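Local coordinates for choline/ethanolamine kinase family protein (PDB 3DXQ) that probably transfers a phosphate group to ethanolamine or a related small alcohol, as a choline/ethanolamine-kinase-like enzyme, at residues 149-155 with 279-283. Numbering follows the deposited sequence.
Sequences PAGYHDV and FARCK
The CA atoms of Pro-149 and Phe-279 lie 7.8 Å apart where the chain makes a type II beta turn from Pro-149 to Tyr-152; it then enters helix 152-167, which brings the CA of Val-155 to 6.6 Å from the CA of Lys-283 on helix 271-287. The contact centres on the ring of Phe-279, which reaches across because its CG stands anti to the backbone N (chi1 -179°). Pro-149 covers one face: its CG sits 3.8 Å from the centroid of the Phe-279 ring and 9° off the ring normal, a CH-pi contact for which the compact aliphatic ring of proline is well suited. The carbonyl oxygens of Ala-150 and Gly-151 lie instead at the ring edge, where the C-H groups carry a slight positive charge; Ala-150 O is 3.4 Å from Phe-279 CE2. Gly-151, the N-cap residue, has a positive phi of 80° that suits the third place of the turn, and its carbonyl accepts the N-H of Val-155 to begin the helix. Both helices belong to the mostly helical C-terminal lobe of the protein-kinase-like fold, where helix 237-263 backs both partners, Leu-252 touching Val-155 and Thr-255 touching Phe-279. Val-155 is branched at CB, and both its methyls border the aromatic ring: CG2 comes obliquely to Phe-279 CZ at 3.5 Å and also lies near CB of Lys-283, while CG1 lies near the sulfur of Cys-282 as well. With an alanine at Phe-279, the Pro-149 ring would probably lose the face it rests on, and a gap would open beside Val-155. Lys-283 runs its aliphatic chain beside the carbonyl of Ala-150, CD 3.8 Å from Ala-150 O, and bends at its last torsion, its ammonium forming a salt bridge with Glu-287.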
loop_
_atom_site.group_PDB
_atom_site.type_symbol
_atom_site.label_atom_id
_atom_site.label_comp_id
_atom_site.label_asym_id
_atom_site.label_seq_id
_atom_site.Cartn_x
_atom_site.Cartn_y
_atom_site.Cartn_z
ATOM N N PRO A 149 16.803 -1.738 17.136
ATOM C CA PRO A 149 16.793 -0.325 17.561
ATOM C C PRO A 149 16.483 -0.090 19.039
ATOM O O PRO A 149 15.937 -0.963 19.720
ATOM C CB PRO A 149 15.702 0.309 16.689
ATOM C CG PRO A 149 14.871 -0.827 16.195
ATOM C CD PRO A 149 15.765 -2.015 16.120
ATOM N N ALA A 150 16.842 1.094 19.520
ATOM C CA ALA A 150 16.572 1.476 20.904
ATOM C C ALA A 150 15.063 1.608 21.144
ATOM O O ALA A 150 14.370 2.300 20.396
ATOM C CB ALA A 150 17.283 2.780 21.239
ATOM N N GLY A 151 14.558 0.929 22.175
ATOM C CA GLY A 151 13.125 0.928 22.506
ATOM C C GLY A 151 12.298 -0.016 21.645
ATOM O O GLY A 151 11.078 0.154 21.487
ATOM N N TYR A 152 12.971 -1.010 21.073
ATOM C CA TYR A 152 12.323 -2.033 20.263
ATOM C C TYR A 152 11.214 -2.694 21.073
ATOM O O TYR A 152 10.057 -2.769 20.627
ATOM C CB TYR A 152 13.367 -3.071 19.832
ATOM C CG TYR A 152 12.830 -4.263 19.067
ATOM C CD1 TYR A 152 12.616 -4.197 17.698
ATOM C CD2 TYR A 152 12.570 -5.469 19.717
ATOM C CE1 TYR A 152 12.143 -5.295 17.002
ATOM C CE2 TYR A 152 12.091 -6.568 19.026
ATOM C CZ TYR A 152 11.886 -6.475 17.676
ATOM O OH TYR A 152 11.423 -7.574 17.002
ATOM N N HIS A 153 11.570 -3.134 22.278
ATOM C CA HIS A 153 10.632 -3.858 23.133
ATOM C C HIS A 153 9.496 -2.980 23.686
ATOM O O HIS A 153 8.394 -3.477 23.939
ATOM C CB HIS A 153 11.388 -4.609 24.234
ATOM C CG HIS A 153 12.338 -5.636 23.696
ATOM N ND1 HIS A 153 13.708 -5.468 23.705
ATOM C CD2 HIS A 153 12.108 -6.825 23.087
ATOM C CE1 HIS A 153 14.283 -6.521 23.150
ATOM N NE2 HIS A 153 13.335 -7.358 22.765
ATOM N N ASP A 154 9.742 -1.682 23.843
ATOM C CA ASP A 154 8.693 -0.768 24.308
ATOM C C ASP A 154 7.639 -0.622 23.209
ATOM O O ASP A 154 6.442 -0.856 23.424
ATOM C CB ASP A 154 9.268 0.608 24.653
ATOM C CG ASP A 154 10.284 0.557 25.780
ATOM O OD1 ASP A 154 10.124 -0.272 26.705
ATOM O OD2 ASP A 154 11.243 1.353 25.738
ATOM N N VAL A 155 8.094 -0.252 22.022
ATOM C CA VAL A 155 7.196 -0.107 20.902
ATOM C C VAL A 155 6.349 -1.385 20.714
ATOM O O VAL A 155 5.140 -1.297 20.437
ATOM C CB VAL A 155 7.964 0.254 19.612
ATOM C CG1 VAL A 155 7.088 0.041 18.393
ATOM C CG2 VAL A 155 8.487 1.688 19.672
ATOM N N PHE A 279 11.189 2.901 11.896
ATOM C CA PHE A 279 11.001 2.666 13.317
ATOM C C PHE A 279 11.019 3.983 14.081
ATOM O O PHE A 279 10.113 4.263 14.860
ATOM C CB PHE A 279 12.082 1.756 13.874
ATOM C CG PHE A 279 11.919 1.478 15.331
ATOM C CD1 PHE A 279 11.086 0.457 15.761
ATOM C CD2 PHE A 279 12.557 2.266 16.275
ATOM C CE1 PHE A 279 10.911 0.209 17.114
ATOM C CE2 PHE A 279 12.395 2.022 17.629
ATOM C CZ PHE A 279 11.563 0.994 18.051
ATOM N N ALA A 280 12.060 4.781 13.851
ATOM C CA ALA A 280 12.249 6.056 14.552
ATOM C C ALA A 280 11.056 6.987 14.368
ATOM O O ALA A 280 10.652 7.678 15.306
ATOM C CB ALA A 280 13.518 6.727 14.078
ATOM N N ARG A 281 10.494 6.993 13.159
ATOM C CA ARG A 281 9.296 7.772 12.865
ATOM C C ARG A 281 8.118 7.251 13.694
ATOM O O ARG A 281 7.368 8.027 14.299
ATOM C CB ARG A 281 8.977 7.676 11.364
ATOM C CG ARG A 281 7.749 8.455 10.918
ATOM C CD ARG A 281 7.734 8.609 9.416
ATOM N NE ARG A 281 7.704 7.315 8.748
ATOM C CZ ARG A 281 7.905 7.119 7.449
ATOM N NH1 ARG A 281 8.166 8.135 6.642
ATOM N NH2 ARG A 281 7.860 5.890 6.957
ATOM N N CYS A 282 7.970 5.929 13.690
ATOM C CA CYS A 282 6.941 5.241 14.437
ATOM C C CYS A 282 7.037 5.557 15.914
ATOM O O CYS A 282 6.068 6.001 16.534
ATOM C CB CYS A 282 7.096 3.743 14.235
ATOM S SG CYS A 282 6.053 2.813 15.303
ATOM N N LYS A 283 8.226 5.319 16.471
ATOM C CA LYS A 283 8.498 5.572 17.872
ATOM C C LYS A 283 8.210 7.033 18.197
ATOM O O LYS A 283 7.687 7.340 19.274
ATOM C CB LYS A 283 9.957 5.219 18.187
ATOM C CG LYS A 283 10.455 5.583 19.595
ATOM C CD LYS A 283 11.946 5.208 19.756
ATOM C CE LYS A 283 12.648 6.013 20.845
ATOM N NZ LYS A 283 12.018 5.808 22.142
#